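Local coordinates for glutathione S-transferase domain (Burkholderia graminis, PDB 4MF5), which probably transfers glutathione to electrophilic substrates and binds glutathione in a pocket of its N-terminal domain, at residues Glu41-Tyr46 with Thr63-Glu68; Tyr46-Pro51 with Pro69-Phe74. All blocks are in the same frame, centred on the assembly; numbering follows the deposited sequence.

Contact 1: Glu41-Tyr46 with Thr63-Glu68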
loop_
_atom_site.group_PDB
_atom_site.type_symbol
_atom_site.label_atom_id
_atom_site.label_comp_id
_atom_site.label_asym_id
_atom_site.label_seq_id
_atom_site.Cartn_x
_atom_site.Cartn_y
_atom_site.Cartn_z
ATOM N N GLU A 41 3.181 -29.373 4.520
ATOM C CA GLU A 41 1.779 -29.292 4.193
ATOM C C GLU A 41 1.083 -28.028 4.699
ATOM O O GLU A 41 -0.088 -27.805 4.378
ATOM C CB GLU A 41 1.050 -30.514 4.792
ATOM C CG GLU A 41 0.750 -30.471 6.301
ATOM C CD GLU A 41 1.905 -30.731 7.254
ATOM O OE1 GLU A 41 1.599 -30.651 8.475
ATOM O OE2 GLU A 41 3.056 -31.016 6.793
ATOM N N ARG A 42 1.801 -27.240 5.498
ATOM C CA ARG A 42 1.254 -26.008 6.068
ATOM C C ARG A 42 1.853 -24.793 5.382
ATOM O O ARG A 42 3.026 -24.799 5.000
ATOM C CB ARG A 42 1.583 -25.904 7.572
ATOM C CG ARG A 42 1.077 -27.092 8.368
ATOM C CD ARG A 42 1.372 -27.076 9.873
ATOM N NE ARG A 42 1.111 -28.423 10.419
ATOM C CZ ARG A 42 1.371 -28.845 11.660
ATOM N NH1 ARG A 42 1.920 -28.051 12.544
ATOM N NH2 ARG A 42 1.082 -30.092 12.018
ATOM N N LEU A 43 1.063 -23.737 5.273
ATOM C CA LEU A 43 1.573 -22.446 4.887
ATOM C C LEU A 43 2.807 -22.117 5.729
ATOM O O LEU A 43 2.803 -22.250 6.973
ATOM C CB LEU A 43 0.479 -21.408 5.077
ATOM C CG LEU A 43 0.836 -19.975 4.658
ATOM C CD1 LEU A 43 -0.390 -19.243 4.118
ATOM C CD2 LEU A 43 1.466 -19.196 5.807
ATOM N N GLN A 44 3.869 -21.668 5.054
ATOM C CA GLN A 44 5.124 -21.311 5.694
ATOM C C GLN A 44 5.152 -19.794 5.853
ATOM O O GLN A 44 4.961 -19.060 4.887
ATOM C CB GLN A 44 6.277 -21.749 4.798
ATOM C CG GLN A 44 6.277 -23.252 4.486
ATOM C CD GLN A 44 6.628 -24.075 5.697
ATOM O OE1 GLN A 44 7.700 -23.902 6.288
ATOM N NE2 GLN A 44 5.740 -24.982 6.088
ATOM N N LEU A 45 5.413 -19.339 7.073
ATOM C CA LEU A 45 5.489 -17.913 7.396
ATOM C C LEU A 45 6.911 -17.581 7.812
ATOM O O LEU A 45 7.429 -18.179 8.748
ATOM C CB LEU A 45 4.532 -17.580 8.542
ATOM C CG LEU A 45 4.636 -16.163 9.090
ATOM C CD1 LEU A 45 4.227 -15.127 8.052
ATOM C CD2 LEU A 45 3.808 -16.015 10.356
ATOM N N TYR A 46 7.517 -16.600 7.137
ATOM C CA TYR A 46 8.882 -16.147 7.430
ATOM C C TYR A 46 8.735 -14.725 7.937
ATOM O O TYR A 46 8.418 -13.812 7.177
ATOM C CB TYR A 46 9.748 -16.257 6.183
ATOM C CG TYR A 46 9.651 -17.613 5.497
ATOM C CD1 TYR A 46 10.464 -18.683 5.856
ATOM C CD2 TYR A 46 8.728 -17.806 4.477
ATOM C CE1 TYR A 46 10.349 -19.905 5.213
ATOM C CE2 TYR A 46 8.610 -19.026 3.840
ATOM C CZ TYR A 46 9.419 -20.072 4.207
ATOM O OH TYR A 46 9.275 -21.263 3.535
ATOM N N THR A 63 -8.183 -16.762 11.329
ATOM C CA THR A 63 -8.834 -17.664 10.397
ATOM C C THR A 63 -8.641 -19.122 10.766
ATOM O O THR A 63 -9.333 -19.964 10.220
ATOM C CB THR A 63 -8.359 -17.463 8.954
ATOM O OG1 THR A 63 -6.958 -17.759 8.854
ATOM C CG2 THR A 63 -8.691 -16.060 8.461
ATOM N N GLY A 64 -7.679 -19.423 11.633
ATOM C CA GLY A 64 -7.371 -20.784 12.018
ATOM C C GLY A 64 -6.620 -21.578 10.964
ATOM O O GLY A 64 -6.490 -22.799 11.109
ATOM N N LEU A 65 -6.113 -20.933 9.919
ATOM C CA LEU A 65 -5.393 -21.670 8.915
ATOM C C LEU A 65 -4.093 -22.198 9.512
ATOM O O LEU A 65 -3.331 -21.432 10.099
ATOM C CB LEU A 65 -5.056 -20.755 7.741
ATOM C CG LEU A 65 -4.483 -21.445 6.509
ATOM C CD1 LEU A 65 -5.546 -22.231 5.779
ATOM C CD2 LEU A 65 -3.855 -20.438 5.563
ATOM N N PRO A 66 -3.765 -23.490 9.319
ATOM C CA PRO A 66 -2.488 -23.965 9.860
ATOM C C PRO A 66 -1.307 -23.243 9.238
ATOM O O PRO A 66 -1.313 -22.926 8.044
ATOM C CB PRO A 66 -2.485 -25.454 9.472
ATOM C CG PRO A 66 -3.950 -25.806 9.351
ATOM C CD PRO A 66 -4.570 -24.587 8.744
ATOM N N TYR A 67 -0.280 -23.024 10.034
ATOM C CA TYR A 67 0.930 -22.429 9.493
ATOM C C TYR A 67 2.131 -22.857 10.289
ATOM O O TYR A 67 2.020 -23.267 11.454
ATOM C CB TYR A 67 0.819 -20.905 9.433
ATOM C CG TYR A 67 0.811 -20.175 10.758
ATOM C CD1 TYR A 67 -0.339 -20.136 11.541
ATOM C CD2 TYR A 67 1.934 -19.501 11.214
ATOM C CE1 TYR A 67 -0.385 -19.421 12.731
ATOM C CE2 TYR A 67 1.911 -18.796 12.407
ATOM C CZ TYR A 67 0.759 -18.755 13.157
ATOM O OH TYR A 67 0.767 -18.021 14.321
ATOM N N GLU A 68 3.295 -22.748 9.663
ATOM C CA GLU A 68 4.568 -23.051 10.279
ATOM C C GLU A 68 5.386 -21.777 10.328
ATOM O O GLU A 68 5.820 -21.294 9.287
ATOM C CB GLU A 68 5.319 -24.125 9.489
ATOM C CG GLU A 68 6.627 -24.526 10.148
ATOM C CD GLU A 68 7.372 -25.641 9.466
ATOM O OE1 GLU A 68 6.825 -26.241 8.527
ATOM O OE2 GLU A 68 8.530 -25.905 9.881
HETATM O O HOH W 1 3.177 -25.610 12.262
HETATM O O HOH W 2 -1.859 -24.200 5.712
#

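Contact 2: Tyr46-Pro51 with Pro69-Phe74. With GSH (glutathione), chain D.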
loop_
_atom_site.group_PDB
_atom_site.type_symbol
_atom_site.label_atom_id
_atom_site.label_comp_id
_atom_site.label_asym_id
_atom_site.label_seq_id
_atom_site.Cartn_x
_atom_site.Cartn_y
_atom_site.Cartn_z
ATOM N N TYR A 46 7.517 -16.600 7.137
ATOM C CA TYR A 46 8.882 -16.147 7.430
ATOM C C TYR A 46 8.735 -14.725 7.937
ATOM O O TYR A 46 8.418 -13.812 7.177
ATOM C CB TYR A 46 9.748 -16.257 6.183
ATOM C CG TYR A 46 9.651 -17.613 5.497
ATOM C CD1 TYR A 46 10.464 -18.683 5.856
ATOM C CD2 TYR A 46 8.728 -17.806 4.477
ATOM C CE1 TYR A 46 10.349 -19.905 5.213
ATOM C CE2 TYR A 46 8.610 -19.026 3.840
ATOM C CZ TYR A 46 9.419 -20.072 4.207
ATOM O OH TYR A 46 9.275 -21.263 3.535
ATOM N N SER A 47 8.866 -14.543 9.249
ATOM C CA SER A 47 8.448 -13.294 9.857
ATOM C C SER A 47 9.186 -12.990 11.147
ATOM O O SER A 47 10.036 -13.748 11.612
ATOM C CB SER A 47 6.932 -13.361 10.067
ATOM O OG SER A 47 6.393 -12.081 10.358
ATOM N N LEU A 48 8.808 -11.853 11.717
ATOM C CA LEU A 48 9.289 -11.358 13.001
ATOM C C LEU A 48 8.096 -10.615 13.579
ATOM O O LEU A 48 7.343 -10.030 12.820
ATOM C CB LEU A 48 10.457 -10.393 12.805
ATOM C CG LEU A 48 11.241 -9.917 14.025
ATOM C CD1 LEU A 48 11.997 -11.065 14.676
ATOM C CD2 LEU A 48 12.195 -8.807 13.607
ATOM N N PRO A 49 7.929 -10.565 14.914
ATOM C CA PRO A 49 6.709 -9.928 15.456
ATOM C C PRO A 49 6.697 -8.396 15.503
ATOM O O PRO A 49 6.248 -7.781 16.475
ATOM C CB PRO A 49 6.569 -10.515 16.869
ATOM C CG PRO A 49 7.562 -11.560 16.974
ATOM C CD PRO A 49 8.611 -11.370 15.928
ATOM N N THR A 50 7.095 -7.787 14.414
ATOM C CA THR A 50 6.965 -6.359 14.214
ATOM C C THR A 50 5.573 -6.078 13.665
ATOM O O THR A 50 4.872 -6.994 13.297
ATOM C CB THR A 50 8.008 -5.913 13.193
ATOM O OG1 THR A 50 7.700 -6.576 11.969
ATOM C CG2 THR A 50 9.422 -6.266 13.652
ATOM N N PRO A 51 5.173 -4.803 13.536
ATOM C CA PRO A 51 3.781 -4.583 13.092
ATOM C C PRO A 51 3.422 -5.218 11.765
ATOM O O PRO A 51 2.317 -5.768 11.621
ATOM C CB PRO A 51 3.668 -3.061 13.060
ATOM C CG PRO A 51 4.654 -2.632 14.066
ATOM C CD PRO A 51 5.805 -3.572 14.025
ATOM N N PRO A 69 5.584 -21.200 11.520
ATOM C CA PRO A 69 6.312 -19.947 11.628
ATOM C C PRO A 69 7.819 -20.180 11.651
ATOM O O PRO A 69 8.305 -21.156 12.211
ATOM C CB PRO A 69 5.838 -19.384 12.962
ATOM C CG PRO A 69 5.513 -20.588 13.773
ATOM C CD PRO A 69 4.979 -21.611 12.800
ATOM N N HIS A 70 8.534 -19.237 11.070
ATOM C CA HIS A 70 9.990 -19.232 11.021
ATOM C C HIS A 70 10.464 -17.841 11.382
ATOM O O HIS A 70 10.039 -16.870 10.759
ATOM C CB HIS A 70 10.484 -19.594 9.630
ATOM C CG HIS A 70 10.038 -20.945 9.181
ATOM N ND1 HIS A 70 10.599 -22.120 9.640
ATOM C CD2 HIS A 70 9.061 -21.308 8.321
ATOM C CE1 HIS A 70 9.983 -23.147 9.076
ATOM N NE2 HIS A 70 9.044 -22.680 8.273
ATOM N N LEU A 71 11.348 -17.755 12.371
ATOM C CA LEU A 71 11.811 -16.484 12.873
ATOM C C LEU A 71 12.960 -15.966 12.008
ATOM O O LEU A 71 14.035 -16.575 11.919
ATOM C CB LEU A 71 12.280 -16.652 14.316
ATOM C CG LEU A 71 12.698 -15.360 15.021
ATOM C CD1 LEU A 71 11.505 -14.484 15.310
ATOM C CD2 LEU A 71 13.461 -15.693 16.301
ATOM N N VAL A 72 12.724 -14.837 11.373
ATOM C CA VAL A 72 13.702 -14.160 10.552
ATOM C C VAL A 72 14.348 -13.100 11.433
ATOM O O VAL A 72 13.752 -12.053 11.702
ATOM C CB VAL A 72 13.037 -13.534 9.319
ATOM C CG1 VAL A 72 14.038 -12.764 8.490
ATOM C CG2 VAL A 72 12.346 -14.596 8.473
ATOM N N ARG A 73 15.547 -13.412 11.926
ATOM C CA ARG A 73 16.209 -12.593 12.920
ATOM C C ARG A 73 16.920 -11.409 12.303
ATOM O O ARG A 73 17.734 -11.579 11.396
ATOM C CB ARG A 73 17.214 -13.427 13.698
ATOM C CG ARG A 73 16.589 -14.554 14.506
ATOM C CD ARG A 73 17.623 -15.268 15.342
ATOM N NE ARG A 73 18.144 -14.409 16.399
ATOM C CZ ARG A 73 19.155 -14.726 17.200
ATOM N NH1 ARG A 73 19.790 -15.884 17.058
ATOM N NH2 ARG A 73 19.542 -13.875 18.138
ATOM N N PHE A 74 16.647 -10.219 12.819
ATOM C CA PHE A 74 17.326 -9.022 12.339
ATOM C C PHE A 74 18.719 -8.899 12.936
ATOM O O PHE A 74 19.599 -8.310 12.312
ATOM C CB PHE A 74 16.513 -7.757 12.634
ATOM C CG PHE A 74 15.242 -7.645 11.819
ATOM C CD1 PHE A 74 14.942 -8.561 10.796
ATOM C CD2 PHE A 74 14.341 -6.606 12.062
ATOM C CE1 PHE A 74 13.776 -8.439 10.054
ATOM C CE2 PHE A 74 13.172 -6.482 11.319
ATOM C CZ PHE A 74 12.892 -7.398 10.313
HETATM C CG1 GSH D . 7.754 -4.732 5.944
HETATM C CD1 GSH D . 8.429 -4.966 7.253
HETATM O OE1 GSH D . 7.831 -5.080 8.335
HETATM N N2 GSH D . 9.727 -5.066 7.168
HETATM C CA2 GSH D . 10.676 -4.422 8.045
HETATM C C2 GSH D . 11.898 -5.238 7.849
HETATM O O2 GSH D . 11.788 -6.460 7.470
HETATM C CB2 GSH D . 10.486 -4.342 9.536
HETATM S SG2 GSH D . 8.998 -5.113 10.141
HETATM N N3 GSH D . 13.044 -4.624 8.051
HETATM C CA3 GSH D . 14.284 -5.257 7.675
HETATM C C3 GSH D . 15.231 -4.225 7.110
HETATM O O31 GSH D . 14.861 -3.032 7.113
HETATM O O32 GSH D . 16.345 -4.570 6.661
#

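Contact 1: Glu41-Tyr46 with Thr63-Glu68
Gln44 and Glu68 run alongside each other, their ends in the same direction, on adjacent parallel strands of the beta-alpha-beta unit that begins the thioredoxin-like domain of this glutathione transferase. Their end groups stand almost upright to one another, with amide and carboxylate planes 84° apart. Gln44 NE2 meets Glu68 OE1 at 3.0 Å; the acceptor lies in the amide plane, whereas the donor sits above the carboxylate plane. A bend at chi2 (-70°) folds the Gln44 chain back, and NE2 also donates to Arg42 O at 2.9 Å. Glu68 straddles Gln44 in parallel-strand fashion: its N binds Leu43 O at 2.8 Å, and its O receives a straight bond from Leu45 N at 3.0 Å. The other face is mainly apolar. Leu45 CD2 lies 3.9 Å from Tyr67 CE2, the Tyr67 OH being bonded to Glu61 and Ser252, and Leu43 crosses Leu65 at about a right angle beneath Val56 and Leu60 of helix 51-63. In the second shell, the backbone N atoms of Ala38 and His39 grip both Glu68 oxygens, and His70 NE2 binds Gln44 OE1, fixing the amide's rotation. Where the strands splay, a water bridges Leu43 N to Pro66 O, 2.7 Å from that oxygen.

Contact 2: Tyr46-Pro51 with Pro69-Phe74
Leu48 and Phe74 meet at a slant where the first two strands of the thioredoxin-like fold run out into the glutathione pocket. Leu48 CD2 sits squarely over the ring in a CH-pi contact, 3.4 Å from the Phe74 centroid and 13° off the ring normal. The opposite face of the ring carries the glycyl CA3 of glutathione, so Phe74 is a slab between the leucine and the ligand. The other branch of Leu48 turns to the second strand, CD1 reaching Leu71 CD1 at 3.5 Å and also covering Val72 O, which is buried with no polar partner in the model. Rotation about CB-CG (chi2 66°) splits the two methyls between Leu71 and Phe74.

Further back, Tyr46 and His70 project together from paired strands. Their planes are only 16° apart, yet offset so much, with centroids 5.2 Å apart, that one ring scarcely covers the other; Tyr46 CE1 and His70 CD2 make the near approach. Val72 CG2 packs against Tyr46 CB. Straight backbone bonds keep this register: Ser47 N donates to His70 O at 3.0 Å, and Val72 N to Ser47 O at 2.9 Å.

Beyond Ser47 the chain makes an inverse gamma turn centred on Pro49 and delivers Thr50 to the N-cap position of helix 51-63, where its OG1 faces the glutathione sulfur SG2. Ile93 N and Gln79 NE2 hydrogen-bond glutathione from elsewhere in the pocket. On the ring that Leu48 backs, Phe74 CZ comes within 3.2 Å of glutathione O2.

How the contacts relate
Contacts 1 and 2 use the same two strands, 43-47 and 67-71, for different ends along their length. Both are partly buried, belong to one beta-alpha-beta unit and share Tyr46, and their segments alternate along the chain. The backbone ladder continues from one to the other through Leu45 O and His70 N, 2.8 Å apart. Contact 1, whose centre lies about 15 Å from the centre of the chain, includes the exposed Pro66 and combines a polar network on one sheet face with packing under helix 51-63 on the other. Contact 2, its centre about 11 Å from that of the chain, has no exposed residue among those touching; it adds aromatic and aliphatic packing to its backbone bonds and reaches the ligand itself.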